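Long-range contact in halogenase PltM (Pseudomonas fluorescens, PDB 6BZN), which halogenates phenolic substrates with unusual breadth of substrate and halide, and binds the flavin cofactor FAD: residues Q23-A36 with L47-R59. Numbering follows the deposited sequence. Where two conformers were deposited one is given.
Sequences QYDVIIIGSGIAGA and LNVLILDSAQHPR. With CA (calcium ion), chain E.
Ser-31 and Asp-53 meet at the C-terminal ends of two parallel strands, where OG of Ser-31 donates to OD2 of Asp-53 at 2.6 Å on the anti side of the carboxylate. The backbone N of Ser-31 reaches the same oxygen from above the carboxylate plane, while NH2 of Arg-59 closes a salt bridge to OD2 of Asp-53 at 2.8 Å from the syn side; with NH1 of the same guanidinium, four donors converge on OD2. With chi1 at 66°, OG of Ser-31 sits between its own N and carbonyl carbon, facing both Asp-53 and His-57. NE2 of His-57 donates to O of Ser-31 at 2.9 Å and also to its OG, and the guanidinium of Arg-59 lies over this nitrogen. OD1 of Asp-53 accepts from N of Ala-55, an Asx turn. With an alanine at Asp-53, the Arg-59 guanidinium would probably lose its counter-charge, and N and OG of Ser-31 their shared acceptor. At the other end, N of Asn-48 donates almost straight (173°) to OD2 of Asp-25, whose two carboxylate oxygens both bind a calcium ion. Between these ends, strands 26-29 and 49-52 exchange a parallel ladder, from Leu-50 N to Val-26 O through Gly-30 N to Leu-52 O. CB of Leu-50 stands over the centre of the Tyr-24 ring, a CH-pi contact of 3.7 Å to the centroid; the phenol hydroxyl is hydrogen-bonded to Glu-157 and Arg-159. On the opposite face, CD1 of Ile-28 packs on CG1 of Val-49 at 3.6 Å. Gly-30, Gly-32 and Gly-35 fit the GxGxxG pattern; a side chain on Gly-35 would clash with Gly-30 O. Strand 24-29, helix 33-44 and strand 49-52 form a beta-alpha-beta unit, which, with FAD-binding Ile-33, Ala-34, Asp-53 and Arg-59, is consistent with a Rossmann-type dinucleotide-binding fold.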
ATOM      1  N   GLN A  23      28.809  15.663  -8.522  1.00 38.45           N
ATOM      2  CA  GLN A  23      29.257  14.305  -8.842  1.00 32.13           C
ATOM      3  C   GLN A  23      28.140  13.338  -9.264  1.00 26.43           C
ATOM      4  O   GLN A  23      28.448  12.376  -9.941  1.00 25.25           O
ATOM      5  CB  GLN A  23      30.218  13.665  -7.819  1.00 32.88           C
ATOM      6  CG  GLN A  23      30.042  13.861  -6.314  1.00 34.87           C
ATOM      7  CD  GLN A  23      31.246  13.275  -5.575  1.00 38.89           C
ATOM      8  OE1 GLN A  23      31.698  13.807  -4.555  1.00 42.01           O
ATOM      9  NE2 GLN A  23      31.797  12.189  -6.115  1.00 40.39           N
ATOM     10  N   TYR A  24      26.873  13.597  -8.916  1.00 20.97           N
ATOM     11  CA  TYR A  24      25.754  12.758  -9.382  1.00 18.81           C
ATOM     12  C   TYR A  24      24.648  13.586 -10.037  1.00 17.53           C
ATOM     13  O   TYR A  24      24.605  14.805  -9.888  1.00 17.27           O
ATOM     14  CB  TYR A  24      25.176  11.915  -8.232  1.00 18.78           C
ATOM     15  CG  TYR A  24      26.211  11.045  -7.583  1.00 18.60           C
ATOM     16  CD1 TYR A  24      26.471   9.758  -8.057  1.00 18.18           C
ATOM     17  CD2 TYR A  24      26.974  11.531  -6.526  1.00 19.08           C
ATOM     18  CE1 TYR A  24      27.453   8.970  -7.479  1.00 18.80           C
ATOM     19  CE2 TYR A  24      27.958  10.758  -5.943  1.00 19.38           C
ATOM     20  CZ  TYR A  24      28.188   9.479  -6.410  1.00 19.78           C
ATOM     21  OH  TYR A  24      29.170   8.725  -5.808  1.00 21.06           O
ATOM     22  N   ASP A  25      23.772  12.921 -10.783  1.00 15.89           N
ATOM     23  CA  ASP A  25      22.541  13.563 -11.262  1.00 15.65           C
ATOM     24  C   ASP A  25      21.505  13.601 -10.148  1.00 14.90           C
ATOM     25  O   ASP A  25      20.924  14.644  -9.877  1.00 14.14           O
ATOM     26  CB  ASP A  25      21.970  12.842 -12.479  1.00 16.04           C
ATOM     27  CG  ASP A  25      22.863  12.978 -13.697  1.00 17.02           C
ATOM     28  OD1 ASP A  25      22.963  14.101 -14.222  1.00 17.91           O
ATOM     29  OD2 ASP A  25      23.480  11.969 -14.088  1.00 17.25           O
ATOM     30  N   VAL A  26      21.296  12.452  -9.500  1.00 14.72           N
ATOM     31  CA  VAL A  26      20.281  12.297  -8.464  1.00 14.14           C
ATOM     32  C   VAL A  26      20.829  11.544  -7.245  1.00 13.39           C
ATOM     33  O   VAL A  26      21.515  10.528  -7.385  1.00 13.28           O
ATOM     34  CB  VAL A  26      19.038  11.549  -9.002  1.00 14.33           C
ATOM     35  CG1 VAL A  26      17.927  11.503  -7.959  1.00 14.67           C
ATOM     36  CG2 VAL A  26      18.525  12.199 -10.276  1.00 14.94           C
ATOM     37  N   ILE A  27      20.518  12.058  -6.060  1.00 13.09           N
ATOM     38  CA  ILE A  27      20.699  11.340  -4.806  1.00 12.74           C
ATOM     39  C   ILE A  27      19.329  10.842  -4.355  1.00 12.51           C
ATOM     40  O   ILE A  27      18.324  11.577  -4.418  1.00 12.33           O
ATOM     41  CB  ILE A  27      21.374  12.219  -3.737  1.00 13.19           C
ATOM     42  CG1 ILE A  27      22.845  12.417  -4.107  1.00 13.49           C
ATOM     43  CG2 ILE A  27      21.296  11.582  -2.356  1.00 13.45           C
ATOM     44  CD1 ILE A  27      23.514  13.590  -3.424  1.00 14.13           C
ATOM     45  N   ILE A  28      19.286   9.585  -3.924  1.00 11.73           N
ATOM     46  CA  ILE A  28      18.070   8.955  -3.427  1.00 11.52           C
ATOM     47  C   ILE A  28      18.322   8.536  -1.983  1.00 12.04           C
ATOM     48  O   ILE A  28      19.268   7.804  -1.723  1.00 11.87           O
ATOM     49  CB  ILE A  28      17.688   7.720  -4.258  1.00 11.72           C
ATOM     50  CG1 ILE A  28      17.395   8.131  -5.704  1.00 12.03           C
ATOM     51  CG2 ILE A  28      16.439   7.043  -3.692  1.00 11.59           C
ATOM     52  CD1 ILE A  28      17.230   6.972  -6.654  1.00 12.65           C
ATOM     53  N   ILE A  29      17.498   9.018  -1.058  1.00 12.79           N
ATOM     54  CA  ILE A  29      17.565   8.602   0.338  1.00 13.67           C
ATOM     55  C   ILE A  29      16.621   7.411   0.520  1.00 13.99           C
ATOM     56  O   ILE A  29      15.424   7.532   0.273  1.00 14.16           O
ATOM     57  CB  ILE A  29      17.169   9.725   1.313  1.00 15.30           C
ATOM     58  CG1 ILE A  29      18.000  10.996   1.072  1.00 16.32           C
ATOM     59  CG2 ILE A  29      17.396   9.280   2.756  1.00 15.40           C
ATOM     60  CD1 ILE A  29      17.309  12.226   1.610  1.00 17.76           C
ATOM     61  N   GLY A  30      17.166   6.276   0.966  1.00 13.87           N
ATOM     62  CA  GLY A  30      16.404   5.047   1.203  1.00 14.29           C
ATOM     63  C   GLY A  30      16.680   3.987   0.145  1.00 14.53           C
ATOM     64  O   GLY A  30      16.571   4.249  -1.055  1.00 14.59           O
ATOM     65  N   SER A  31      17.041   2.784   0.577  1.00 14.64           N
ATOM     66  CA  SER A  31      17.403   1.719  -0.339  1.00 14.63           C
ATOM     67  C   SER A  31      16.386   0.578  -0.276  1.00 15.18           C
ATOM     68  O   SER A  31      16.711  -0.539  -0.689  1.00 15.81           O
ATOM     69  CB  SER A  31      18.802   1.191  -0.006  1.00 15.45           C
ATOM     70  OG  SER A  31      18.815   0.556   1.273  1.00 16.61           O
ATOM     71  N   GLY A  32      15.181   0.857   0.237  1.00 14.60           N
ATOM     72  CA  GLY A  32      14.060  -0.074   0.203  1.00 14.26           C
ATOM     73  C   GLY A  32      13.491  -0.128  -1.207  1.00 14.49           C
ATOM     74  O   GLY A  32      14.028   0.482  -2.130  1.00 13.85           O
ATOM     75  N   ILE A  33      12.390  -0.840  -1.392  1.00 13.69           N
ATOM     76  CA  ILE A  33      11.890  -1.056  -2.744  1.00 13.71           C
ATOM     77  C   ILE A  33      11.645   0.246  -3.514  1.00 13.26           C
ATOM     78  O   ILE A  33      11.931   0.309  -4.702  1.00 13.11           O
ATOM     79  CB  ILE A  33      10.623  -1.937  -2.764  1.00 13.99           C
ATOM     80  CG1 ILE A  33      10.313  -2.389  -4.198  1.00 14.10           C
ATOM     81  CG2 ILE A  33       9.435  -1.229  -2.123  1.00 14.37           C
ATOM     82  CD1 ILE A  33       9.330  -3.548  -4.244  1.00 13.95           C
ATOM     83  N   ALA A  34      11.122   1.271  -2.845  1.00 12.48           N
ATOM     84  CA  ALA A  34      10.886   2.563  -3.501  1.00 12.46           C
ATOM     85  C   ALA A  34      12.179   3.182  -4.013  1.00 11.92           C
ATOM     86  O   ALA A  34      12.274   3.546  -5.184  1.00 11.84           O
ATOM     87  CB  ALA A  34      10.194   3.520  -2.557  1.00 12.47           C
ATOM     88  N   GLY A  35      13.173   3.292  -3.140  1.00 11.82           N
ATOM     89  CA  GLY A  35      14.455   3.912  -3.521  1.00 11.66           C
ATOM     90  C   GLY A  35      15.191   3.105  -4.577  1.00 11.69           C
ATOM     91  O   GLY A  35      15.757   3.659  -5.527  1.00 12.13           O
ATOM     92  N   ALA A  36      15.158   1.788  -4.419  1.00 11.65           N
ATOM     93  CA  ALA A  36      15.823   0.886  -5.341  1.00 11.58           C
ATOM     94  C   ALA A  36      15.219   0.932  -6.746  1.00 11.76           C
ATOM     95  O   ALA A  36      15.948   0.985  -7.728  1.00 11.02           O
ATOM     96  CB  ALA A  36      15.777  -0.531  -4.817  1.00 11.83           C
ATOM     97  N   LEU A  47      21.256   8.290 -16.122  1.00 16.85           N
ATOM     98  CA  LEU A  47      21.647   9.160 -15.009  1.00 16.84           C
ATOM     99  C   LEU A  47      22.625   8.467 -14.058  1.00 16.46           C
ATOM    100  O   LEU A  47      22.579   7.252 -13.896  1.00 16.50           O
ATOM    101  CB  LEU A  47      20.425   9.638 -14.212  1.00 17.08           C
ATOM    102  CG  LEU A  47      19.310  10.360 -14.968  1.00 17.48           C
ATOM    103  CD1 LEU A  47      18.346  11.038 -14.004  1.00 17.40           C
ATOM    104  CD2 LEU A  47      19.865  11.373 -15.952  1.00 18.21           C
ATOM    105  N   ASN A  48      23.510   9.258 -13.453  0.50 15.89           N
ATOM    106  CA  ASN A  48      24.422   8.811 -12.406  0.50 16.02           C
ATOM    107  C   ASN A  48      23.676   8.987 -11.084  0.50 15.48           C
ATOM    108  O   ASN A  48      23.359  10.110 -10.698  0.50 15.52           O
ATOM    109  CB  ASN A  48      25.701   9.663 -12.436  0.50 16.45           C
ATOM    110  CG  ASN A  48      26.854   9.051 -11.647  0.50 17.12           C
ATOM    111  OD1 ASN A  48      26.815   7.884 -11.245  0.50 18.10           O
ATOM    112  ND2 ASN A  48      27.906   9.844 -11.440  0.50 17.53           N
ATOM    113  N   VAL A  49      23.383   7.878 -10.405  1.00 15.29           N
ATOM    114  CA  VAL A  49      22.518   7.880  -9.225  1.00 15.58           C
ATOM    115  C   VAL A  49      23.292   7.383  -8.024  1.00 14.65           C
ATOM    116  O   VAL A  49      24.075   6.441  -8.156  1.00 14.49           O
ATOM    117  CB  VAL A  49      21.311   6.966  -9.488  1.00 16.40           C
ATOM    118  CG1 VAL A  49      20.462   6.824  -8.248  1.00 17.22           C
ATOM    119  CG2 VAL A  49      20.490   7.530 -10.646  1.00 17.32           C
ATOM    120  N   LEU A  50      23.061   8.010  -6.871  1.00 13.87           N
ATOM    121  CA  LEU A  50      23.616   7.578  -5.599  1.00 14.57           C
ATOM    122  C   LEU A  50      22.473   7.336  -4.629  1.00 14.67           C
ATOM    123  O   LEU A  50      21.684   8.259  -4.341  1.00 13.48           O
ATOM    124  CB  LEU A  50      24.544   8.633  -5.007  1.00 15.19           C
ATOM    125  CG  LEU A  50      25.146   8.284  -3.636  1.00 16.00           C
ATOM    126  CD1 LEU A  50      25.949   6.983  -3.702  1.00 16.68           C
ATOM    127  CD2 LEU A  50      26.004   9.437  -3.137  1.00 16.37           C
ATOM    128  N   ILE A  51      22.388   6.101  -4.138  1.00 13.96           N
ATOM    129  CA  ILE A  51      21.418   5.726  -3.133  1.00 14.13           C
ATOM    130  C   ILE A  51      22.102   5.696  -1.770  1.00 14.18           C
ATOM    131  O   ILE A  51      23.104   4.997  -1.598  1.00 14.81           O
ATOM    132  CB  ILE A  51      20.803   4.347  -3.446  1.00 14.11           C
ATOM    133  CG1 ILE A  51      20.127   4.377  -4.814  1.00 14.38           C
ATOM    134  CG2 ILE A  51      19.814   3.932  -2.369  1.00 14.15           C
ATOM    135  CD1 ILE A  51      19.675   3.017  -5.298  1.00 14.82           C
ATOM    136  N   LEU A  52      21.545   6.430  -0.813  1.00 14.03           N
ATOM    137  CA  LEU A  52      22.077   6.520   0.556  1.00 14.81           C
ATOM    138  C   LEU A  52      21.096   5.924   1.524  1.00 15.25           C
ATOM    139  O   LEU A  52      19.922   6.217   1.426  1.00 15.72           O
ATOM    140  CB  LEU A  52      22.265   7.983   0.938  1.00 14.91           C
ATOM    141  CG  LEU A  52      23.245   8.776   0.090  1.00 15.35           C
ATOM    142  CD1 LEU A  52      23.247  10.233   0.535  1.00 15.24           C
ATOM    143  CD2 LEU A  52      24.648   8.173   0.145  1.00 15.48           C
ATOM    144  N   ASP A  53      21.558   5.100   2.464  1.00 15.76           N
ATOM    145  CA  ASP A  53      20.674   4.570   3.506  1.00 17.65           C
ATOM    146  C   ASP A  53      21.424   4.456   4.822  1.00 17.27           C
ATOM    147  O   ASP A  53      22.565   3.975   4.840  1.00 16.85           O
ATOM    148  CB  ASP A  53      20.141   3.186   3.112  1.00 19.16           C
ATOM    149  CG  ASP A  53      18.841   2.812   3.851  1.00 22.05           C
ATOM    150  OD1 ASP A  53      18.617   3.281   4.998  1.00 23.45           O
ATOM    151  OD2 ASP A  53      18.032   2.048   3.270  1.00 24.45           O
ATOM    152  N   SER A  54      20.775   4.863   5.910  1.00 17.96           N
ATOM    153  CA  SER A  54      21.353   4.707   7.250  1.00 19.69           C
ATOM    154  C   SER A  54      21.270   3.259   7.714  1.00 20.89           C
ATOM    155  O   SER A  54      22.051   2.824   8.563  1.00 21.61           O
ATOM    156  CB  SER A  54      20.685   5.633   8.269  1.00 20.14           C
ATOM    157  OG  SER A  54      19.301   5.357   8.361  1.00 20.84           O
ATOM    158  N   ALA A  55      20.317   2.511   7.162  1.00 20.96           N
ATOM    159  CA  ALA A  55      20.166   1.099   7.488  1.00 21.20           C
ATOM    160  C   ALA A  55      21.013   0.261   6.532  1.00 20.55           C
ATOM    161  O   ALA A  55      21.714   0.796   5.662  1.00 19.22           O
ATOM    162  CB  ALA A  55      18.700   0.710   7.388  1.00 21.93           C
ATOM    163  N   GLN A  56      20.947  -1.056   6.703  1.00 20.14           N
ATOM    164  CA  GLN A  56      21.555  -1.973   5.757  1.00 20.26           C
ATOM    165  C   GLN A  56      20.694  -3.198   5.494  1.00 18.12           C
ATOM    166  O   GLN A  56      19.860  -3.563   6.306  1.00 18.74           O
ATOM    167  CB  GLN A  56      22.963  -2.370   6.201  1.00 23.10           C
ATOM    168  CG  GLN A  56      23.111  -2.963   7.586  1.00 26.82           C
ATOM    169  CD  GLN A  56      24.560  -2.893   8.067  1.00 29.87           C
ATOM    170  OE1 GLN A  56      25.502  -3.006   7.267  1.00 30.27           O
ATOM    171  NE2 GLN A  56      24.746  -2.677   9.366  1.00 31.50           N
ATOM    172  N   HIS A  57      20.888  -3.804   4.330  1.00 15.52           N
ATOM    173  CA  HIS A  57      20.202  -5.045   3.982  1.00 14.83           C
ATOM    174  C   HIS A  57      21.009  -6.205   4.570  1.00 14.54           C
ATOM    175  O   HIS A  57      22.229  -6.099   4.674  1.00 14.19           O
ATOM    176  CB  HIS A  57      20.081  -5.202   2.468  1.00 14.47           C
ATOM    177  CG  HIS A  57      19.163  -4.208   1.840  1.00 15.21           C
ATOM    178  ND1 HIS A  57      17.816  -4.448   1.671  1.00 16.15           N
ATOM    179  CD2 HIS A  57      19.381  -2.955   1.381  1.00 15.36           C
ATOM    180  CE1 HIS A  57      17.253  -3.394   1.105  1.00 16.07           C
ATOM    181  NE2 HIS A  57      18.180  -2.473   0.928  1.00 15.88           N
ATOM    182  N   PRO A  58      20.363  -7.299   4.965  1.00 13.64           N
ATOM    183  CA  PRO A  58      18.923  -7.479   4.933  1.00 13.83           C
ATOM    184  C   PRO A  58      18.236  -6.776   6.105  1.00 14.22           C
ATOM    185  O   PRO A  58      18.813  -6.641   7.179  1.00 13.78           O
ATOM    186  CB  PRO A  58      18.777  -8.992   5.090  1.00 13.96           C
ATOM    187  CG  PRO A  58      19.890  -9.336   6.007  1.00 13.63           C
ATOM    188  CD  PRO A  58      21.040  -8.481   5.530  1.00 14.01           C
ATOM    189  N   ARG A  59      17.002  -6.339   5.903  1.00 15.28           N
ATOM    190  CA  ARG A  59      16.219  -5.845   7.033  1.00 16.14           C
ATOM    191  C   ARG A  59      14.731  -6.063   6.847  1.00 15.20           C
ATOM    192  O   ARG A  59      14.228  -6.119   5.742  1.00 14.70           O
ATOM    193  CB  ARG A  59      16.523  -4.363   7.312  1.00 17.82           C
ATOM    194  CG  ARG A  59      15.832  -3.353   6.420  1.00 19.81           C
ATOM    195  CD  ARG A  59      16.258  -3.398   4.959  1.00 22.64           C
ATOM    196  NE  ARG A  59      15.828  -2.149   4.313  1.00 25.24           N
ATOM    197  CZ  ARG A  59      16.574  -1.040   4.153  1.00 28.55           C
ATOM    198  NH1 ARG A  59      17.856  -0.987   4.521  1.00 28.45           N
ATOM    199  NH2 ARG A  59      16.036   0.038   3.573  1.00 28.33           N
TER
HETATM  200 CA    CA E 601      24.888  13.041 -15.587  1.00 19.83          CA
HETATM  201  O   HOH W   1      25.846  13.989 -13.671  1.00 24.98           O